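Local coordinates for RNA-dependent RNA Polymerase (Bombyx mori cytoplasmic polyhedrosis virus, PDB 6TZ0), which synthesises RNA from an RNA template, transcribing fully conservative plus strands from the viral double-stranded genome and making the complementary minus strands during replication, at residues A[417-420]-A[421-424]; A[394-397]-A[398-402]. All coordinates share one frame; numbering follows the deposited sequence.

Both contacts are local, each made within one continuous run of chain in the central polymerase domain, and they come in series. Interaction 2 (394-402) is first, where helix 389-397 ends and helix 401-409 begins; interaction 1 (417-424) follows at the C-terminal end of helix 413-422, the next helix along. Their centres lie 29 Å apart and their nearest atoms about 20 Å, so the two do not touch. Interaction 2 packs on helices 557-573 and 644-665, whereas interaction 1 packs on helices 449-455 and 494-499. The two contacts therefore sit in different surroundings along one run of successive helices, away from the metal and nucleotide sites.

Interaction 1: A[417-420]-A[421-424]; sequences WLNF and LTTS
The last turn of helix 413-422 closes with i to i+4 bonds from Leu421 N to Trp417 O (3.0 Å), Thr422 N to Leu418 O and Thr423 N to Asn419 O, the second nearly straight at 162° and the third rising above the carbonyl plane. Thr423 then leaves helical backbone angles. On the buried side, Leu421 lies across one face of the Trp417 indole. Its CG sits 4.2 Å from the centroid of the six-membered ring of Trp417, a CH-pi contact over the face, while CD1 of Leu421 comes down toward the rim, 3.5 Å from NE1 of Trp417, and CD2 faces CZ2 and CH2. Trp417 has CG anti to its backbone N (chi1 167°), which carries the indole out beside the Leu421 side chain. Phe420 is turned the same way at chi1; its ring stands out from the helix, and the chain beyond the end brings Ser424 O to 3.6 Å from CE1 of Phe420. Thr422 folds its hydroxyl back onto the helix: OG1 of Thr422 lies 3.2 Å from both Leu418 O and Asn419 O. Outside the turn, the rings of Phe498 and Phe501 meet Trp417 edge-to-face, Phe501 also meets the Phe420 ring, and Gln453 of helix 449-455 touches both Trp417 and Leu421. This is a helix C-terminus in the polymerase domain, with a Trp-Leu i to i+4 pair whose indole joins Phe420, Phe498 and Phe501 in an aromatic cluster, and a threonine turned back on the last turn's carbonyls.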
loop_
_atom_site.group_PDB
_atom_site.type_symbol
_atom_site.label_atom_id
_atom_site.label_comp_id
_atom_site.label_asym_id
_atom_site.label_seq_id
_atom_site.Cartn_x
_atom_site.Cartn_y
_atom_site.Cartn_z
ATOM N N TRP A 417 13.729 -10.411 -3.187
ATOM C CA TRP A 417 13.606 -8.989 -3.501
ATOM C C TRP A 417 13.216 -8.759 -4.956
ATOM O O TRP A 417 12.369 -7.903 -5.254
ATOM C CB TRP A 417 14.916 -8.278 -3.168
ATOM C CG TRP A 417 15.030 -6.893 -3.712
ATOM C CD1 TRP A 417 15.832 -6.491 -4.734
ATOM C CD2 TRP A 417 14.316 -5.731 -3.284
ATOM N NE1 TRP A 417 15.674 -5.155 -4.965
ATOM C CE2 TRP A 417 14.747 -4.662 -4.088
ATOM C CE3 TRP A 417 13.361 -5.489 -2.297
ATOM C CZ2 TRP A 417 14.253 -3.376 -3.939
ATOM C CZ3 TRP A 417 12.876 -4.213 -2.150
ATOM C CH2 TRP A 417 13.319 -3.174 -2.967
ATOM N N LEU A 418 13.806 -9.525 -5.875
ATOM C CA LEU A 418 13.416 -9.409 -7.279
ATOM C C LEU A 418 11.981 -9.866 -7.520
ATOM O O LEU A 418 11.265 -9.248 -8.317
ATOM C CB LEU A 418 14.387 -10.187 -8.164
ATOM C CG LEU A 418 15.583 -9.431 -8.745
ATOM C CD1 LEU A 418 16.584 -8.998 -7.701
ATOM C CD2 LEU A 418 16.261 -10.309 -9.766
ATOM N N ASN A 419 11.530 -10.915 -6.826
ATOM C CA ASN A 419 10.136 -11.332 -6.944
ATOM C C ASN A 419 9.193 -10.332 -6.298
ATOM O O ASN A 419 8.044 -10.199 -6.724
ATOM C CB ASN A 419 9.939 -12.706 -6.311
ATOM C CG ASN A 419 10.655 -13.798 -7.064
ATOM O OD1 ASN A 419 10.705 -13.791 -8.290
ATOM N ND2 ASN A 419 11.209 -14.756 -6.332
ATOM N N PHE A 420 9.657 -9.634 -5.269
ATOM C CA PHE A 420 8.858 -8.597 -4.639
ATOM C C PHE A 420 8.699 -7.398 -5.561
ATOM O O PHE A 420 7.673 -6.712 -5.526
ATOM C CB PHE A 420 9.528 -8.209 -3.326
ATOM C CG PHE A 420 8.810 -7.167 -2.547
ATOM C CD1 PHE A 420 7.681 -7.481 -1.814
ATOM C CD2 PHE A 420 9.293 -5.873 -2.510
ATOM C CE1 PHE A 420 7.039 -6.518 -1.078
ATOM C CE2 PHE A 420 8.653 -4.909 -1.784
ATOM C CZ PHE A 420 7.531 -5.237 -1.060
ATOM N N LEU A 421 9.711 -7.123 -6.382
ATOM C CA LEU A 421 9.582 -6.034 -7.345
ATOM C C LEU A 421 8.707 -6.433 -8.526
ATOM O O LEU A 421 7.877 -5.640 -8.985
ATOM C CB LEU A 421 10.955 -5.579 -7.827
ATOM C CG LEU A 421 11.798 -4.891 -6.765
ATOM C CD1 LEU A 421 13.144 -4.579 -7.341
ATOM C CD2 LEU A 421 11.119 -3.637 -6.276
ATOM N N THR A 422 8.877 -7.657 -9.040
ATOM C CA THR A 422 8.065 -8.086 -10.177
ATOM C C THR A 422 6.625 -8.363 -9.765
ATOM O O THR A 422 5.703 -8.203 -10.571
ATOM C CB THR A 422 8.654 -9.333 -10.833
ATOM O OG1 THR A 422 8.699 -10.403 -9.883
ATOM C CG2 THR A 422 10.046 -9.066 -11.366
ATOM N N THR A 423 6.410 -8.786 -8.525
ATOM C CA THR A 423 5.094 -9.189 -8.053
ATOM C C THR A 423 4.805 -8.542 -6.708
ATOM O O THR A 423 5.552 -8.753 -5.746
ATOM C CB THR A 423 4.999 -10.713 -7.928
ATOM O OG1 THR A 423 5.166 -11.315 -9.218
ATOM C CG2 THR A 423 3.662 -11.120 -7.339
ATOM N N SER A 424 3.731 -7.744 -6.664
ATOM C CA SER A 424 3.127 -7.225 -5.430
ATOM C C SER A 424 4.083 -6.326 -4.640
ATOM O O SER A 424 4.378 -6.569 -3.469
ATOM C CB SER A 424 2.589 -8.364 -4.558
ATOM O OG SER A 424 2.016 -7.868 -3.360
#

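Interaction 2: A[394-397]-A[398-402]; sequences QSYL and SSFTD
One face of the Tyr396 ring receives the edge of Phe400 in a T-shaped pair, centroids 5.2 Å apart and planes at 66°. CE2 of Phe400 makes the approach, 3.6 Å from CZ of Tyr396 and set toward the rim, while CZ of Phe400 reaches the phenol oxygen. The edge of the Phe400 ring also lies beside two carbonyls: CD2 is 3.4 Å from Tyr396 O, and Leu397 O lies near the ring plane. Tyr396 CG lies beside the carbonyl carbon, opposite N across the CA-CB bond (chi1 -179°), and the ring is held out from the helix with one face turned to Phe400. In the backbone of the junction, Gln394 O accepts two bonds from Ser398, one from N and one from OG (2.8 Å). Ser399 OG likewise bonds to Tyr396 O at 2.9 Å. Phe400 N closes a type I beta turn from Leu397 to Phe400 by bonding to Leu397 O (3.2 Å), reaching it from well above the carbonyl plane. Asn514 touches both rings; Arg657 and Leu661 of helix 644-665 also pack on Tyr396, and Leu397 meets Val650 of that helix. The chemistry implies a compact junction between helices 389-397 and 401-409: serine hydroxyls take up carbonyls of the ending helix, and the edge of Phe400, probably slightly positive, is turned to the Tyr396 face and lies beside Tyr396 O, which would be mildly favourable.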
loop_
_atom_site.group_PDB
_atom_site.type_symbol
_atom_site.label_atom_id
_atom_site.label_comp_id
_atom_site.label_asym_id
_atom_site.label_seq_id
_atom_site.Cartn_x
_atom_site.Cartn_y
_atom_site.Cartn_z
ATOM N N GLN A 394 6.691 -8.461 24.407
ATOM C CA GLN A 394 7.812 -9.358 24.183
ATOM C C GLN A 394 7.682 -10.673 24.930
ATOM O O GLN A 394 8.277 -11.653 24.486
ATOM C CB GLN A 394 9.130 -8.685 24.547
ATOM C CG GLN A 394 9.531 -7.613 23.573
ATOM C CD GLN A 394 9.603 -8.129 22.159
ATOM O OE1 GLN A 394 8.826 -7.720 21.303
ATOM N NE2 GLN A 394 10.509 -9.061 21.913
ATOM N N SER A 395 6.895 -10.731 26.009
ATOM C CA SER A 395 6.691 -11.997 26.708
ATOM C C SER A 395 5.977 -13.021 25.837
ATOM O O SER A 395 6.200 -14.226 25.986
ATOM C CB SER A 395 5.910 -11.767 27.996
ATOM O OG SER A 395 4.583 -11.370 27.719
ATOM N N TYR A 396 5.146 -12.567 24.908
ATOM C CA TYR A 396 4.542 -13.464 23.938
ATOM C C TYR A 396 5.379 -13.599 22.676
ATOM O O TYR A 396 5.489 -14.700 22.131
ATOM C CB TYR A 396 3.138 -12.982 23.584
ATOM C CG TYR A 396 2.429 -13.867 22.599
ATOM C CD1 TYR A 396 1.961 -15.120 22.969
ATOM C CD2 TYR A 396 2.216 -13.444 21.299
ATOM C CE1 TYR A 396 1.308 -15.928 22.064
ATOM C CE2 TYR A 396 1.567 -14.239 20.394
ATOM C CZ TYR A 396 1.112 -15.479 20.777
ATOM O OH TYR A 396 0.463 -16.272 19.864
ATOM N N LEU A 397 5.979 -12.509 22.194
ATOM C CA LEU A 397 6.686 -12.574 20.920
ATOM C C LEU A 397 8.047 -13.252 21.003
ATOM O O LEU A 397 8.505 -13.791 19.992
ATOM C CB LEU A 397 6.854 -11.171 20.342
ATOM C CG LEU A 397 5.598 -10.467 19.840
ATOM C CD1 LEU A 397 5.926 -9.043 19.456
ATOM C CD2 LEU A 397 5.009 -11.221 18.664
ATOM N N SER A 398 8.698 -13.268 22.166
ATOM C CA SER A 398 10.042 -13.818 22.265
ATOM C C SER A 398 10.072 -15.336 22.219
ATOM O O SER A 398 11.158 -15.909 22.094
ATOM C CB SER A 398 10.699 -13.326 23.548
ATOM O OG SER A 398 10.017 -13.824 24.682
ATOM N N SER A 399 8.926 -15.998 22.316
ATOM C CA SER A 399 8.871 -17.442 22.170
ATOM C C SER A 399 8.806 -17.893 20.719
ATOM O O SER A 399 8.819 -19.098 20.463
ATOM C CB SER A 399 7.673 -17.980 22.943
ATOM O OG SER A 399 6.474 -17.443 22.432
ATOM N N PHE A 400 8.749 -16.964 19.768
ATOM C CA PHE A 400 8.675 -17.291 18.353
ATOM C C PHE A 400 9.977 -17.054 17.605
ATOM O O PHE A 400 10.058 -17.412 16.431
ATOM C CB PHE A 400 7.566 -16.478 17.676
ATOM C CG PHE A 400 6.180 -16.890 18.070
ATOM C CD1 PHE A 400 5.556 -17.949 17.437
ATOM C CD2 PHE A 400 5.504 -16.223 19.073
ATOM C CE1 PHE A 400 4.282 -18.326 17.793
ATOM C CE2 PHE A 400 4.235 -16.601 19.432
ATOM C CZ PHE A 400 3.629 -17.659 18.794
ATOM N N THR A 401 10.997 -16.490 18.256
ATOM C CA THR A 401 12.144 -15.954 17.527
ATOM C C THR A 401 13.033 -17.040 16.935
ATOM O O THR A 401 13.595 -16.847 15.852
ATOM C CB THR A 401 12.967 -15.046 18.436
ATOM O OG1 THR A 401 13.397 -15.789 19.577
ATOM C CG2 THR A 401 12.152 -13.859 18.888
ATOM N N ASP A 402 13.160 -18.185 17.600
ATOM C CA ASP A 402 14.086 -19.207 17.122
ATOM C C ASP A 402 13.533 -19.974 15.927
ATOM O O ASP A 402 14.278 -20.264 14.979
ATOM C CB ASP A 402 14.434 -20.161 18.258
ATOM C CG ASP A 402 15.546 -21.114 17.890
ATOM O OD1 ASP A 402 16.713 -20.666 17.830
ATOM O OD2 ASP A 402 15.253 -22.307 17.656
#